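PDB 1RYB: CRS2 from Zea mays, which is required for the splicing of group IIB introns in chloroplasts, working in complexes with CAF1 or CAF2, and has no peptidyl-tRNA hydrolase activity. Local coordinates for residues A[103-108]-A[146-151]; A[111-116]-A[173-178]. One frame throughout, in Å; residues are numbered along the deposited sequence.

Contact 1. Residues A[103-108]-A[146-151]; sequences LLIYDD and LSIGIG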
loop_
_atom_site.group_PDB
_atom_site.type_symbol
_atom_site.label_atom_id
_atom_site.label_comp_id
_atom_site.label_asym_id
_atom_site.label_seq_id
_atom_site.Cartn_x
_atom_site.Cartn_y
_atom_site.Cartn_z
ATOM N N LEU A 103 2.867 3.484 6.794
ATOM C CA LEU A 103 3.042 2.214 6.109
ATOM C C LEU A 103 2.565 2.338 4.695
ATOM O O LEU A 103 1.375 2.580 4.458
ATOM C CB LEU A 103 2.283 1.097 6.854
ATOM C CG LEU A 103 2.190 -0.270 6.194
ATOM C CD1 LEU A 103 3.600 -0.884 6.057
ATOM C CD2 LEU A 103 1.402 -1.157 7.171
ATOM N N LEU A 104 3.502 2.049 3.743
ATOM C CA LEU A 104 3.115 2.052 2.338
ATOM C C LEU A 104 2.921 0.648 1.839
ATOM O O LEU A 104 3.767 -0.205 2.038
ATOM C CB LEU A 104 4.137 2.753 1.371
ATOM C CG LEU A 104 3.868 4.215 1.163
ATOM C CD1 LEU A 104 2.691 4.443 0.239
ATOM C CD2 LEU A 104 3.707 4.956 2.511
ATOM N N ILE A 105 1.819 0.428 1.104
ATOM C CA ILE A 105 1.475 -0.874 0.519
ATOM C C ILE A 105 1.364 -0.725 -1.002
ATOM O O ILE A 105 0.568 0.097 -1.466
ATOM C CB ILE A 105 0.174 -1.428 1.171
ATOM C CG1 ILE A 105 0.332 -1.381 2.692
ATOM C CG2 ILE A 105 -0.079 -2.886 0.677
ATOM C CD1 ILE A 105 -0.801 -2.179 3.377
ATOM N N TYR A 106 2.086 -1.548 -1.781
ATOM C CA TYR A 106 2.080 -1.296 -3.249
ATOM C C TYR A 106 2.560 -2.506 -4.032
ATOM O O TYR A 106 3.013 -3.471 -3.442
ATOM C CB TYR A 106 3.041 -0.079 -3.531
ATOM C CG TYR A 106 4.503 -0.472 -3.172
ATOM C CD1 TYR A 106 5.354 -1.021 -4.131
ATOM C CD2 TYR A 106 4.990 -0.457 -1.868
ATOM C CE1 TYR A 106 6.658 -1.384 -3.808
ATOM C CE2 TYR A 106 6.236 -0.984 -1.486
ATOM C CZ TYR A 106 7.109 -1.388 -2.492
ATOM O OH TYR A 106 8.381 -1.893 -2.199
ATOM N N ASP A 107 2.361 -2.465 -5.341
ATOM C CA ASP A 107 2.761 -3.590 -6.269
ATOM C C ASP A 107 4.251 -3.584 -6.491
ATOM O O ASP A 107 4.849 -2.534 -6.718
ATOM C CB ASP A 107 2.075 -3.436 -7.634
ATOM C CG ASP A 107 2.182 -2.023 -8.120
ATOM O OD1 ASP A 107 1.905 -1.015 -7.452
ATOM O OD2 ASP A 107 2.657 -1.952 -9.302
ATOM N N ASP A 108 4.868 -4.729 -6.475
ATOM C CA ASP A 108 6.333 -4.724 -6.673
ATOM C C ASP A 108 6.709 -5.733 -7.752
ATOM O O ASP A 108 6.443 -6.933 -7.641
ATOM C CB ASP A 108 7.030 -4.980 -5.366
ATOM C CG ASP A 108 8.514 -4.989 -5.439
ATOM O OD1 ASP A 108 9.125 -5.145 -6.475
ATOM O OD2 ASP A 108 9.056 -4.955 -4.248
ATOM N N LEU A 146 5.045 -2.600 2.684
ATOM C CA LEU A 146 4.658 -3.971 2.419
ATOM C C LEU A 146 4.542 -4.083 0.913
ATOM O O LEU A 146 3.655 -3.471 0.273
ATOM C CB LEU A 146 3.309 -4.354 3.048
ATOM C CG LEU A 146 2.855 -5.778 2.741
ATOM C CD1 LEU A 146 3.719 -6.819 3.467
ATOM C CD2 LEU A 146 1.396 -5.922 3.159
ATOM N N SER A 147 5.510 -4.834 0.295
ATOM C CA SER A 147 5.518 -5.001 -1.166
ATOM C C SER A 147 4.617 -6.163 -1.476
ATOM O O SER A 147 4.678 -7.187 -0.759
ATOM C CB SER A 147 6.931 -5.393 -1.693
ATOM O OG SER A 147 7.848 -4.350 -1.463
ATOM N N ILE A 148 3.808 -6.024 -2.516
ATOM C CA ILE A 148 2.942 -7.097 -2.987
ATOM C C ILE A 148 3.451 -7.501 -4.376
ATOM O O ILE A 148 3.296 -6.733 -5.311
ATOM C CB ILE A 148 1.456 -6.702 -3.117
ATOM C CG1 ILE A 148 0.930 -6.387 -1.740
ATOM C CG2 ILE A 148 0.680 -7.881 -3.660
ATOM C CD1 ILE A 148 -0.404 -5.632 -1.778
ATOM N N GLY A 149 4.126 -8.697 -4.474
ATOM C CA GLY A 149 4.728 -9.078 -5.746
ATOM C C GLY A 149 3.701 -9.231 -6.841
ATOM O O GLY A 149 2.610 -9.773 -6.671
ATOM N N ILE A 150 4.073 -8.737 -7.989
ATOM C CA ILE A 150 3.248 -8.925 -9.213
ATOM C C ILE A 150 4.070 -9.553 -10.413
ATOM O O ILE A 150 3.541 -9.786 -11.481
ATOM C CB ILE A 150 2.515 -7.633 -9.649
ATOM C CG1 ILE A 150 3.515 -6.472 -9.987
ATOM C CG2 ILE A 150 1.509 -7.237 -8.564
ATOM C CD1 ILE A 150 2.912 -5.392 -10.909
ATOM N N GLY A 151 5.353 -9.791 -10.191
ATOM C CA GLY A 151 6.272 -10.338 -11.191
ATOM C C GLY A 151 6.564 -9.342 -12.280
ATOM O O GLY A 151 6.147 -8.236 -12.185
#
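Ser147 OG sits between two oxygens of the neighbouring strand, 2.6 Å from Tyr106 OH and 3.1 Å from Asp108 OD2, so that one hydroxyl links the two side chains by hydrogen bonds. These residues lie on two adjacent parallel strands in the mixed sheet of the peptidyl-tRNA hydrolase fold. Tyr106 CG stands between its backbone N and carbonyl carbon (chi1 65°), which lays the ring over Ser147 with CA of the serine beneath one face, offset toward the rim. The other carboxylate oxygen of Asp108, OD1, bonds to Ser110.

The backbones are joined by a ladder that runs from Leu146 N to Leu104 O at 2.8 Å, through Tyr106 and Ile148, to Ile150 N on Asp108 O at 3.0 Å. The last two donors, Asp108 N and Ile150 N, stand above the carbonyl planes of their acceptors, so these bonds are skewed as strand 145-149 gives way to loop.

The other face of the sheet carries Asp107, whose carboxylate is held by His35 and His127; His35 and Asp107 correspond to the proton acceptor of active peptidyl-tRNA hydrolases and the aspartate that stabilises its basic form. Ile150 places CD1 3.8 Å from Asp107 OD2, an apolar flank to that carboxylate. Farther back on this face, under helix 37-48, the CG2 branch of Ile105 meets Ile148 CD1 at 3.7 Å.

Contact 2. Residues A[111-116]-A[173-178]; sequences LPNGVL and VQIDTA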
loop_
_atom_site.group_PDB
_atom_site.type_symbol
_atom_site.label_atom_id
_atom_site.label_comp_id
_atom_site.label_asym_id
_atom_site.label_seq_id
_atom_site.Cartn_x
_atom_site.Cartn_y
_atom_site.Cartn_z
ATOM N N LEU A 111 9.256 -8.964 -7.304
ATOM C CA LEU A 111 8.924 -10.131 -6.553
ATOM C C LEU A 111 7.937 -10.909 -7.331
ATOM O O LEU A 111 7.108 -10.338 -8.022
ATOM C CB LEU A 111 8.253 -9.746 -5.226
ATOM C CG LEU A 111 9.178 -9.029 -4.282
ATOM C CD1 LEU A 111 8.343 -8.536 -3.117
ATOM C CD2 LEU A 111 10.189 -10.029 -3.739
ATOM N N PRO A 112 7.920 -12.179 -7.174
ATOM C CA PRO A 112 6.934 -12.979 -7.898
ATOM C C PRO A 112 5.462 -12.686 -7.487
ATOM O O PRO A 112 5.114 -12.325 -6.365
ATOM C CB PRO A 112 7.291 -14.476 -7.595
ATOM C CG PRO A 112 8.758 -14.469 -7.141
ATOM C CD PRO A 112 9.020 -13.029 -6.634
ATOM N N ASN A 113 4.555 -12.957 -8.398
ATOM C CA ASN A 113 3.202 -12.721 -8.093
ATOM C C ASN A 113 2.721 -13.305 -6.795
ATOM O O ASN A 113 2.723 -14.544 -6.527
ATOM C CB ASN A 113 2.287 -13.149 -9.268
ATOM C CG ASN A 113 0.868 -12.681 -9.126
ATOM O OD1 ASN A 113 0.517 -11.583 -9.544
ATOM N ND2 ASN A 113 0.024 -13.597 -8.723
ATOM N N GLY A 114 2.119 -12.468 -6.018
ATOM C CA GLY A 114 1.525 -12.974 -4.802
ATOM C C GLY A 114 2.529 -13.035 -3.606
ATOM O O GLY A 114 2.143 -13.332 -2.473
ATOM N N VAL A 115 3.798 -12.840 -3.839
ATOM C CA VAL A 115 4.739 -12.901 -2.707
ATOM C C VAL A 115 4.759 -11.576 -1.958
ATOM O O VAL A 115 4.876 -10.491 -2.556
ATOM C CB VAL A 115 6.131 -13.240 -3.258
ATOM C CG1 VAL A 115 7.153 -13.239 -2.134
ATOM C CG2 VAL A 115 6.048 -14.660 -3.844
ATOM N N LEU A 116 4.683 -11.641 -0.604
ATOM C CA LEU A 116 4.733 -10.399 0.167
ATOM C C LEU A 116 6.105 -10.168 0.718
ATOM O O LEU A 116 6.830 -11.111 1.076
ATOM C CB LEU A 116 3.780 -10.478 1.379
ATOM C CG LEU A 116 2.293 -10.632 1.013
ATOM C CD1 LEU A 116 1.406 -10.690 2.275
ATOM C CD2 LEU A 116 1.799 -9.460 0.157
ATOM N N VAL A 173 -5.788 -15.910 -7.931
ATOM C CA VAL A 173 -5.900 -16.828 -6.825
ATOM C C VAL A 173 -4.737 -16.595 -5.872
ATOM O O VAL A 173 -4.853 -16.642 -4.627
ATOM C CB VAL A 173 -5.849 -18.269 -7.398
ATOM C CG1 VAL A 173 -5.593 -19.295 -6.301
ATOM C CG2 VAL A 173 -7.178 -18.626 -8.090
ATOM N N GLN A 174 -3.596 -16.293 -6.440
ATOM C CA GLN A 174 -2.461 -16.062 -5.567
ATOM C C GLN A 174 -2.579 -14.702 -4.907
ATOM O O GLN A 174 -2.177 -14.507 -3.754
ATOM C CB GLN A 174 -1.200 -16.086 -6.354
ATOM C CG GLN A 174 -0.856 -17.465 -6.949
ATOM C CD GLN A 174 0.234 -17.405 -7.985
ATOM O OE1 GLN A 174 0.434 -16.388 -8.716
ATOM N NE2 GLN A 174 0.807 -18.547 -8.206
ATOM N N ILE A 175 -3.079 -13.742 -5.632
ATOM C CA ILE A 175 -3.192 -12.396 -4.991
ATOM C C ILE A 175 -4.177 -12.483 -3.822
ATOM O O ILE A 175 -3.978 -11.959 -2.745
ATOM C CB ILE A 175 -3.670 -11.319 -5.982
ATOM C CG1 ILE A 175 -2.626 -11.033 -7.083
ATOM C CG2 ILE A 175 -4.069 -10.089 -5.216
ATOM C CD1 ILE A 175 -1.224 -10.638 -6.579
ATOM N N ASP A 176 -5.277 -13.210 -4.007
ATOM C CA ASP A 176 -6.272 -13.391 -2.910
ATOM C C ASP A 176 -5.644 -14.008 -1.684
ATOM O O ASP A 176 -5.931 -13.592 -0.554
ATOM C CB ASP A 176 -7.476 -14.252 -3.367
ATOM C CG ASP A 176 -8.335 -13.463 -4.342
ATOM O OD1 ASP A 176 -8.180 -12.254 -4.498
ATOM O OD2 ASP A 176 -9.311 -14.176 -4.927
ATOM N N THR A 177 -4.752 -14.970 -1.908
ATOM C CA THR A 177 -4.117 -15.577 -0.807
ATOM C C THR A 177 -3.223 -14.579 -0.140
ATOM O O THR A 177 -3.025 -14.558 1.090
ATOM C CB THR A 177 -3.294 -16.751 -1.312
ATOM O OG1 THR A 177 -4.234 -17.774 -1.655
ATOM C CG2 THR A 177 -2.442 -17.265 -0.230
ATOM N N ALA A 178 -2.595 -13.794 -0.951
ATOM C CA ALA A 178 -1.684 -12.795 -0.365
ATOM C C ALA A 178 -2.462 -11.750 0.454
ATOM O O ALA A 178 -1.955 -11.214 1.436
ATOM C CB ALA A 178 -0.936 -12.032 -1.433
HETATM O O HOH W 1 -0.007 -15.864 -2.679
#
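Asn113 reaches from the loop to helix 169-192 and meets Gln174 and Ile175 with its amide. Its CB already lies 3.8 Å from Gln174 OE1. Beyond it, CG is anti to the backbone N (chi1 -169°), which carries the amide across to the helix. There the two ends of the group part company: OD1 rests against the terminal methyl of Ile175, 3.6 Å from CD1, while ND2 donates to Gln174 OE1 at 2.8 Å. That bond is somewhat bent, with an N-H...O angle of 145°, and its donor is tilted slightly from the carbonyl plane; the two amide planes are 34° apart. ND2 also bonds to the backbone oxygen of Glu171, one turn earlier in the same helix, so two acceptors fix the rotation of the amide.

Gln174 arrives along an extended chain, its CB 3.6 Å from Asn113 ND2. Next to this pair, Gly114 brings bare backbone up to the helix, its CA 4.1 Å from Gln174 O. A water donates to Gln174 O and, weakly, to Gly114 O, while Ala178 CB packs 3.5 Å from Gly114 O. Leu116 closes the inner end: CD2 faces Ala178 CB, and CD1 lies against Ala178 O.

Ile175 also touches Val37 and Leu116 touches Met41, both on helix 37-48, so the interface runs from polar amides at its outer end into apolar packing. The loop bends through a type II beta turn from Pro112 to Val115, with glycine at its third position, the classic sequence pattern of that turn.

In the fold
Contact 1 lies near the centre of the molecule and contact 2 toward its periphery, their centres 10 Å apart. Their segments alternate in sequence: strand 102-108, the loop leading to strand 116-119, strand 145-149, then helix 169-192. The two meet at Gly149, whose N and O probably bond to Val115 O and Gly114 N, while Ile148 packs on Leu116. Strand 145-149 pairs in parallel with 102-108 and antiparallel with the outermost strand 116-119, carrying the sheet out to the helix. Helix 37-48 touches both contacts. The arrangement ties the end of strand 102-108, which bears Asp107 at what corresponds to the active site of the hydrolase family, to the peripheral helix.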